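Local coordinates for Peptide/nickel transport system substrate-binding protein (Listeria monocytogenes serotype 1/2a, PDB 5KZT) that binds peptides outside the cell as a solute-binding protein of family 5 and probably hands them to an ABC-type peptide transporter, at residues A[81-86]-A[213-218]; A[86-91]-A[168-173]; A[92-97]-A[144-149]. All coordinates share one frame; numbering follows the deposited sequence.

Contact 1. Residues A[81-86]-A[213-218]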
# COMPACT_ATOMS: atom_id res chain seq x y z
N ARG A 81 -2.61 0.41 -27.68
CA ARG A 81 -2.42 -0.83 -28.42
C ARG A 81 -3.72 -1.24 -29.12
O ARG A 81 -4.77 -1.29 -28.49
CB ARG A 81 -1.97 -1.96 -27.49
CG ARG A 81 -0.56 -1.80 -26.95
CD ARG A 81 0.01 -3.14 -26.53
NE ARG A 81 0.36 -3.92 -27.71
CZ ARG A 81 1.55 -3.93 -28.31
NH1 ARG A 81 2.58 -3.21 -27.84
NH2 ARG A 81 1.74 -4.71 -29.38
N GLU A 82 -3.65 -1.53 -30.40
CA GLU A 82 -4.83 -1.99 -31.14
C GLU A 82 -5.02 -3.49 -31.08
O GLU A 82 -6.02 -3.99 -31.62
CB GLU A 82 -4.76 -1.47 -32.56
CG GLU A 82 -4.69 0.06 -32.52
CD GLU A 82 -4.79 0.75 -33.85
OE1 GLU A 82 -4.54 1.98 -33.83
OE2 GLU A 82 -5.13 0.11 -34.87
N ASP A 83 -4.09 -4.20 -30.44
CA ASP A 83 -4.19 -5.66 -30.26
C ASP A 83 -4.53 -6.08 -28.81
O ASP A 83 -4.55 -7.27 -28.51
CB ASP A 83 -2.91 -6.34 -30.74
CG ASP A 83 -1.69 -6.00 -29.90
OD1 ASP A 83 -1.79 -5.21 -28.94
OD2 ASP A 83 -0.60 -6.54 -30.19
N ALA A 84 -4.80 -5.11 -27.93
CA ALA A 84 -5.16 -5.41 -26.55
C ALA A 84 -6.65 -5.80 -26.44
O ALA A 84 -7.53 -5.13 -27.02
CB ALA A 84 -4.84 -4.23 -25.65
N LYS A 85 -6.89 -6.89 -25.73
CA LYS A 85 -8.22 -7.44 -25.56
C LYS A 85 -8.54 -7.71 -24.09
O LYS A 85 -7.65 -7.97 -23.27
CB LYS A 85 -8.33 -8.74 -26.33
CG LYS A 85 -8.53 -8.53 -27.81
CD LYS A 85 -8.72 -9.86 -28.54
CE LYS A 85 -8.53 -9.69 -30.04
NZ LYS A 85 -9.19 -8.46 -30.59
N TRP A 86 -9.82 -7.61 -23.78
CA TRP A 86 -10.36 -8.13 -22.53
C TRP A 86 -10.52 -9.64 -22.63
O TRP A 86 -10.59 -10.19 -23.74
CB TRP A 86 -11.71 -7.48 -22.23
CG TRP A 86 -11.59 -6.04 -21.87
CD1 TRP A 86 -11.92 -4.97 -22.65
CD2 TRP A 86 -11.11 -5.51 -20.64
NE1 TRP A 86 -11.65 -3.79 -21.98
CE2 TRP A 86 -11.19 -4.10 -20.73
CE3 TRP A 86 -10.64 -6.09 -19.44
CZ2 TRP A 86 -10.79 -3.26 -19.68
CZ3 TRP A 86 -10.24 -5.26 -18.40
CH2 TRP A 86 -10.31 -3.85 -18.53
N LYS A 213 -5.60 -14.41 -24.04
CA LYS A 213 -5.97 -13.19 -24.77
C LYS A 213 -5.14 -11.95 -24.41
O LYS A 213 -5.47 -10.84 -24.85
CB LYS A 213 -7.45 -12.90 -24.54
CG LYS A 213 -8.37 -13.94 -25.15
CD LYS A 213 -9.76 -13.36 -25.33
CE LYS A 213 -10.82 -14.44 -25.50
NZ LYS A 213 -11.00 -15.21 -24.24
N TYR A 214 -4.08 -12.13 -23.61
CA TYR A 214 -3.15 -11.04 -23.31
C TYR A 214 -2.27 -10.75 -24.52
O TYR A 214 -1.73 -11.68 -25.12
CB TYR A 214 -2.30 -11.40 -22.10
CG TYR A 214 -1.27 -10.38 -21.69
CD1 TYR A 214 -1.63 -9.05 -21.47
CD2 TYR A 214 0.06 -10.74 -21.50
CE1 TYR A 214 -0.67 -8.11 -21.10
CE2 TYR A 214 1.01 -9.83 -21.11
CZ TYR A 214 0.64 -8.51 -20.91
OH TYR A 214 1.61 -7.61 -20.53
N TRP A 215 -2.13 -9.46 -24.87
CA TRP A 215 -1.38 -9.04 -26.07
C TRP A 215 0.08 -9.50 -26.03
O TRP A 215 0.65 -9.79 -27.06
CB TRP A 215 -1.45 -7.50 -26.30
CG TRP A 215 -0.70 -6.68 -25.29
CD1 TRP A 215 -1.19 -6.19 -24.11
CD2 TRP A 215 0.67 -6.29 -25.34
NE1 TRP A 215 -0.21 -5.53 -23.43
CE2 TRP A 215 0.95 -5.58 -24.16
CE3 TRP A 215 1.70 -6.51 -26.27
CZ2 TRP A 215 2.22 -5.06 -23.88
CZ3 TRP A 215 2.97 -5.97 -25.99
CH2 TRP A 215 3.22 -5.26 -24.80
N ASP A 216 0.68 -9.55 -24.84
CA ASP A 216 2.09 -9.94 -24.69
C ASP A 216 2.27 -11.36 -24.10
O ASP A 216 3.26 -11.64 -23.41
CB ASP A 216 2.82 -8.90 -23.84
CG ASP A 216 4.26 -8.69 -24.24
OD1 ASP A 216 4.65 -9.11 -25.35
OD2 ASP A 216 5.00 -8.09 -23.44
N LYS A 217 1.34 -12.25 -24.42
CA LYS A 217 1.32 -13.59 -23.81
C LYS A 217 2.56 -14.44 -24.15
O LYS A 217 2.92 -15.33 -23.37
CB LYS A 217 0.06 -14.34 -24.22
CG LYS A 217 0.04 -14.79 -25.68
CD LYS A 217 -1.35 -15.21 -26.12
CE LYS A 217 -1.32 -15.70 -27.54
NZ LYS A 217 -2.69 -16.10 -27.95
N ASP A 218 3.21 -14.17 -25.28
CA ASP A 218 4.42 -14.91 -25.64
C ASP A 218 5.61 -14.70 -24.67
O ASP A 218 6.53 -15.52 -24.62
CB ASP A 218 4.84 -14.60 -27.09
CG ASP A 218 3.91 -15.25 -28.14
OD1 ASP A 218 3.03 -16.09 -27.80
OD2 ASP A 218 4.08 -14.92 -29.33
O HOH W 1 -4.65 -7.94 -24.10

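Contact 2. Residues A[86-91]-A[168-173]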
# COMPACT_ATOMS: atom_id res chain seq x y z
N TRP A 86 -9.82 -7.61 -23.78
CA TRP A 86 -10.36 -8.13 -22.53
C TRP A 86 -10.52 -9.64 -22.63
O TRP A 86 -10.59 -10.19 -23.74
CB TRP A 86 -11.71 -7.48 -22.23
CG TRP A 86 -11.59 -6.04 -21.87
CD1 TRP A 86 -11.92 -4.97 -22.65
CD2 TRP A 86 -11.11 -5.51 -20.64
NE1 TRP A 86 -11.65 -3.79 -21.98
CE2 TRP A 86 -11.19 -4.10 -20.73
CE3 TRP A 86 -10.64 -6.09 -19.44
CZ2 TRP A 86 -10.79 -3.26 -19.68
CZ3 TRP A 86 -10.24 -5.26 -18.40
CH2 TRP A 86 -10.31 -3.85 -18.53
N SER A 87 -10.59 -10.31 -21.47
CA SER A 87 -10.68 -11.77 -21.42
C SER A 87 -11.99 -12.35 -21.98
O SER A 87 -12.09 -13.57 -22.16
CB SER A 87 -10.45 -12.25 -19.99
OG SER A 87 -11.31 -11.59 -19.07
N ASN A 88 -12.99 -11.50 -22.23
CA ASN A 88 -14.20 -11.87 -22.99
C ASN A 88 -14.10 -11.54 -24.49
O ASN A 88 -15.10 -11.59 -25.21
CB ASN A 88 -15.45 -11.21 -22.36
CG ASN A 88 -15.50 -9.68 -22.53
OD1 ASN A 88 -14.55 -9.05 -22.99
ND2 ASN A 88 -16.64 -9.09 -22.16
N GLY A 89 -12.91 -11.18 -24.98
CA GLY A 89 -12.74 -10.82 -26.38
C GLY A 89 -13.02 -9.38 -26.78
O GLY A 89 -12.59 -8.98 -27.86
N ASP A 90 -13.70 -8.58 -25.95
CA ASP A 90 -13.92 -7.15 -26.26
C ASP A 90 -12.56 -6.45 -26.41
O ASP A 90 -11.66 -6.72 -25.61
CB ASP A 90 -14.68 -6.41 -25.14
CG ASP A 90 -16.15 -6.84 -24.99
OD1 ASP A 90 -16.66 -7.68 -25.76
OD2 ASP A 90 -16.81 -6.32 -24.05
N PRO A 91 -12.40 -5.55 -27.40
CA PRO A 91 -11.15 -4.79 -27.45
C PRO A 91 -11.02 -3.81 -26.27
O PRO A 91 -12.03 -3.36 -25.72
CB PRO A 91 -11.27 -4.01 -28.77
CG PRO A 91 -12.73 -3.74 -28.86
CD PRO A 91 -13.42 -4.97 -28.31
N PRO A 168 -7.68 0.69 -17.04
CA PRO A 168 -8.99 0.71 -17.68
C PRO A 168 -9.96 -0.33 -17.10
O PRO A 168 -9.53 -1.29 -16.44
CB PRO A 168 -8.67 0.39 -19.13
CG PRO A 168 -7.47 -0.50 -19.05
CD PRO A 168 -6.68 -0.04 -17.85
N LEU A 169 -11.25 -0.07 -17.29
CA LEU A 169 -12.32 -1.00 -16.94
C LEU A 169 -13.32 -1.07 -18.09
O LEU A 169 -13.54 -0.08 -18.79
CB LEU A 169 -13.02 -0.56 -15.65
CG LEU A 169 -12.18 -0.70 -14.39
CD1 LEU A 169 -12.86 0.02 -13.23
CD2 LEU A 169 -11.95 -2.18 -14.05
N ASN A 170 -13.89 -2.25 -18.26
CA ASN A 170 -14.91 -2.50 -19.25
C ASN A 170 -16.28 -2.08 -18.71
O ASN A 170 -16.88 -2.81 -17.94
CB ASN A 170 -14.90 -3.99 -19.60
CG ASN A 170 -15.85 -4.33 -20.72
OD1 ASN A 170 -17.08 -4.20 -20.61
ND2 ASN A 170 -15.29 -4.80 -21.82
N GLU A 171 -16.79 -0.93 -19.15
CA GLU A 171 -18.02 -0.35 -18.58
C GLU A 171 -19.20 -1.31 -18.67
O GLU A 171 -19.97 -1.44 -17.72
CB GLU A 171 -18.38 0.96 -19.26
CG GLU A 171 -19.69 1.58 -18.76
CD GLU A 171 -19.92 2.98 -19.26
OE1 GLU A 171 -19.13 3.49 -20.05
OE2 GLU A 171 -20.93 3.57 -18.86
N LYS A 172 -19.34 -1.96 -19.81
CA LYS A 172 -20.44 -2.89 -20.01
C LYS A 172 -20.43 -4.02 -18.98
O LYS A 172 -21.45 -4.36 -18.38
CB LYS A 172 -20.40 -3.46 -21.43
CG LYS A 172 -21.68 -4.15 -21.85
CD LYS A 172 -21.78 -4.31 -23.38
CE LYS A 172 -20.71 -5.26 -23.92
NZ LYS A 172 -21.20 -6.08 -25.07
N PHE A 173 -19.27 -4.60 -18.78
CA PHE A 173 -19.13 -5.68 -17.81
C PHE A 173 -19.34 -5.22 -16.36
O PHE A 173 -20.06 -5.88 -15.60
CB PHE A 173 -17.76 -6.31 -17.96
CG PHE A 173 -17.55 -7.49 -17.06
CD1 PHE A 173 -17.90 -8.77 -17.47
CD2 PHE A 173 -16.97 -7.33 -15.81
CE1 PHE A 173 -17.70 -9.87 -16.65
CE2 PHE A 173 -16.76 -8.43 -14.97
CZ PHE A 173 -17.12 -9.71 -15.39
O HOH W 2 -18.38 -6.47 -21.86

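Contact 3. Residues A[92-97]-A[144-149]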
# COMPACT_ATOMS: atom_id res chain seq x y z
N VAL A 92 -9.78 -3.54 -25.87
CA VAL A 92 -9.49 -2.51 -24.88
C VAL A 92 -9.37 -1.20 -25.66
O VAL A 92 -8.54 -1.09 -26.59
CB VAL A 92 -8.21 -2.79 -24.07
CG1 VAL A 92 -7.95 -1.67 -23.06
CG2 VAL A 92 -8.30 -4.16 -23.38
N THR A 93 -10.23 -0.24 -25.34
CA THR A 93 -10.31 1.02 -26.09
C THR A 93 -10.14 2.21 -25.16
O THR A 93 -10.15 2.05 -23.92
CB THR A 93 -11.67 1.17 -26.81
OG1 THR A 93 -12.68 1.46 -25.85
CG2 THR A 93 -12.04 -0.08 -27.59
N ALA A 94 -10.02 3.40 -25.75
CA ALA A 94 -9.90 4.65 -24.99
C ALA A 94 -11.07 4.86 -24.05
O ALA A 94 -10.89 5.45 -22.99
CB ALA A 94 -9.78 5.84 -25.93
N ASN A 95 -12.24 4.38 -24.45
CA ASN A 95 -13.46 4.52 -23.64
C ASN A 95 -13.36 3.82 -22.29
O ASN A 95 -13.97 4.26 -21.32
CB ASN A 95 -14.67 4.02 -24.41
CG ASN A 95 -14.88 4.80 -25.68
OD1 ASN A 95 -14.79 6.02 -25.69
ND2 ASN A 95 -15.10 4.10 -26.79
N ASP A 96 -12.57 2.75 -22.22
CA ASP A 96 -12.38 2.01 -20.98
C ASP A 96 -11.58 2.81 -19.97
O ASP A 96 -11.79 2.68 -18.76
CB ASP A 96 -11.65 0.70 -21.23
CG ASP A 96 -12.36 -0.22 -22.19
OD1 ASP A 96 -13.58 -0.13 -22.38
OD2 ASP A 96 -11.66 -1.09 -22.76
N TYR A 97 -10.64 3.62 -20.46
CA TYR A 97 -9.87 4.48 -19.58
C TYR A 97 -10.69 5.67 -19.12
O TYR A 97 -10.67 6.04 -17.94
CB TYR A 97 -8.60 4.99 -20.24
CG TYR A 97 -7.58 3.93 -20.50
CD1 TYR A 97 -7.62 3.17 -21.67
CD2 TYR A 97 -6.55 3.68 -19.60
CE1 TYR A 97 -6.67 2.18 -21.91
CE2 TYR A 97 -5.61 2.70 -19.84
CZ TYR A 97 -5.67 1.97 -21.00
OH TYR A 97 -4.75 1.01 -21.29
N TYR A 144 -8.76 4.44 -30.10
CA TYR A 144 -7.40 4.05 -29.70
C TYR A 144 -6.45 5.23 -29.41
O TYR A 144 -5.24 5.07 -29.47
CB TYR A 144 -6.82 3.09 -30.75
CG TYR A 144 -7.67 1.84 -30.81
CD1 TYR A 144 -7.46 0.79 -29.90
CD2 TYR A 144 -8.73 1.73 -31.72
CE1 TYR A 144 -8.26 -0.35 -29.92
CE2 TYR A 144 -9.55 0.60 -31.74
CZ TYR A 144 -9.31 -0.43 -30.84
OH TYR A 144 -10.12 -1.55 -30.86
N THR A 145 -7.01 6.39 -29.07
CA THR A 145 -6.21 7.58 -28.72
C THR A 145 -6.82 8.33 -27.54
O THR A 145 -8.02 8.64 -27.55
CB THR A 145 -6.10 8.55 -29.92
OG1 THR A 145 -5.59 7.84 -31.05
CG2 THR A 145 -5.18 9.77 -29.60
N LEU A 146 -5.99 8.59 -26.52
CA LEU A 146 -6.36 9.43 -25.38
C LEU A 146 -5.64 10.76 -25.43
O LEU A 146 -4.47 10.85 -25.87
CB LEU A 146 -5.99 8.76 -24.06
CG LEU A 146 -6.74 7.51 -23.65
CD1 LEU A 146 -6.02 6.84 -22.51
CD2 LEU A 146 -8.19 7.83 -23.28
N GLU A 147 -6.34 11.80 -24.96
CA GLU A 147 -5.71 13.03 -24.58
C GLU A 147 -5.93 13.21 -23.08
O GLU A 147 -7.07 13.34 -22.64
CB GLU A 147 -6.27 14.22 -25.33
CG GLU A 147 -5.43 15.47 -25.12
CD GLU A 147 -6.11 16.74 -25.58
OE1 GLU A 147 -7.06 17.22 -24.89
OE2 GLU A 147 -5.69 17.27 -26.63
N VAL A 148 -4.83 13.20 -22.32
CA VAL A 148 -4.85 13.41 -20.86
C VAL A 148 -4.29 14.79 -20.57
O VAL A 148 -3.18 15.12 -21.02
CB VAL A 148 -4.02 12.33 -20.13
CG1 VAL A 148 -3.90 12.63 -18.63
CG2 VAL A 148 -4.63 10.94 -20.37
N THR A 149 -5.04 15.58 -19.82
CA THR A 149 -4.60 16.92 -19.44
C THR A 149 -4.37 16.90 -17.93
O THR A 149 -5.26 16.53 -17.15
CB THR A 149 -5.64 18.00 -19.85
OG1 THR A 149 -5.86 17.96 -21.26
CG2 THR A 149 -5.14 19.40 -19.51

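Contact 1. Residues A[81-86]-A[213-218]
Ala84 and Trp215 bring the two loops closest, their CA atoms 5.3 Å apart, and no direct hydrogen bond joins the segments. Water 1 fills that role: it accepts from Lys85 N and donates to Lys213 O, with a weak third bond from Trp215 N. The main side-chain contact is a cation-pi stack. Arg81 lays its guanidinium on one face of the Trp215 indole, the planes only 9° apart and the centres 3.7 Å apart; CZ sits off-centre over the six-membered ring, while CD makes a CH-pi contact with the five-membered ring, 3.6 Å from its centroid. The bend at chi3 (74°) brings the guanidinium flat onto the ring. Its rotation is fixed by Asp83, gripped side-on in a salt bridge: Arg81 NE donates to Asp83 OD1 (2.8 Å, 168°) and NH2 to OD2, both partners in the guanidinium plane. The tryptophan belongs to a type I beta turn, Tyr214 to Lys217, closed by Lys217 N to Tyr214 O at 3.2 Å in the loop joining strands 205-210 and 224-229. Asp216 CB lies on the opposite indole face, and Glu47 accepts from Trp215 NE1. Farther along, the Lys213 chain passes Trp86 O, with CD 3.6 Å away, before NZ reaches Ser87 O.

Contact 2. Residues A[86-91]-A[168-173]
With chi1 at -175°, Asn170 sends its amide away from its own backbone N and across the Trp86 indole toward Asp90, whose CG lies anti to its carbonyl carbon. There Asn170 ND2 donates to Asp90 OD2 (3.1 Å, 159°), using the anti lone pair of the carboxylate; amide and carboxylate are nearly coplanar. ND2 also lies over the indole face, 3.5 Å from Trp86 CD1, and Asn170 CB makes a CH-pi contact 4.0 Å from the centroid of the five-membered ring. The amide stands steeply on that ring, at 78° between planes. Asn170 is the N-cap of helix 171-177: its OD1 accepts from Phe173 N at 2.9 Å, so opposite ends of one amide serve the helix start and the loop. Facing it, a type I beta turn from Trp86 to Gly89 runs into an Asx turn, in which Asn88 OD1 accepts from Asp90 N. Water 2 donates to both Asp90 OD2 and Asn170 OD1 and accepts from Asn88 ND2, bridging the two loops a second time. On the six-membered ring, Pro168 O meets the edge 3.4 Å from Trp86 CH2; on the five-membered ring, Trp86 NE1 donates to Asp96.

Contact 3. Residues A[92-97]-A[144-149]
Asp96 OD2 is gripped by two N-H groups, Thr93 N at 3.1 Å (162°) and Trp86 NE1; the Thr93 donor approaches from above the carboxylate plane, 63° out of it. This anchors the start of helix 94-105, whose first residues lean on the 144-149 segment through van der Waals contacts, some of them against carbonyl oxygens, without a hydrogen bond across. Leu146 is the central side chain. Its CB points toward the helix, and the two methyls at the end of the chain divide the work: CD2 packs on Ala94, 3.7 Å from CB and 3.6 Å from the carbonyl O, whereas CD1 meets Tyr97 at 3.9 Å from CG, the two side chains crossing at about a right angle. Ala94 CB also touches Thr145 O at 3.7 Å, so its methyl rests against both the strand backbone and the leucine. Tyr144 starts from a CB directed away from the helix, yet with chi1 at -62° its ring comes back over the loop: CE1 is 3.4 Å from Val92 O, and OH reaches Thr93 CG2. Ile138 of the neighbouring strand 138-140 joins the same apolar patch, touching both Leu146 and Tyr97. At the helix start, Thr93 is the N-cap, with a weak bond from Asn95 N to its OG1, and the bond from Thr93 N to Asp96 OD2 completes the capping box where the helix packs on the antiparallel sheet.

The three contacts form one cluster on the same side of the chain's centre, with contact centres 12 Å (1 and 2), 14 Å (2 and 3) and 16 Å (1 and 3) apart. Their first segments, 81-86, 86-91 and 92-97, run consecutively from the loop after strand 75-79 into helix 94-105. The partners come later in reverse order, 144-149, 168-173 and then 213-218, so contact 3 is nested within contact 2 and contact 2 within contact 1. Trp86 is shared by contacts 1 and 2, and the backbone pairs Ala84-Val92 and Asp96-Leu169 tie in contact 3. One continuous connection thus links the sheet containing 75-79 and 145-149, helix 171-177 and the loop between strands 205-210 and 224-229.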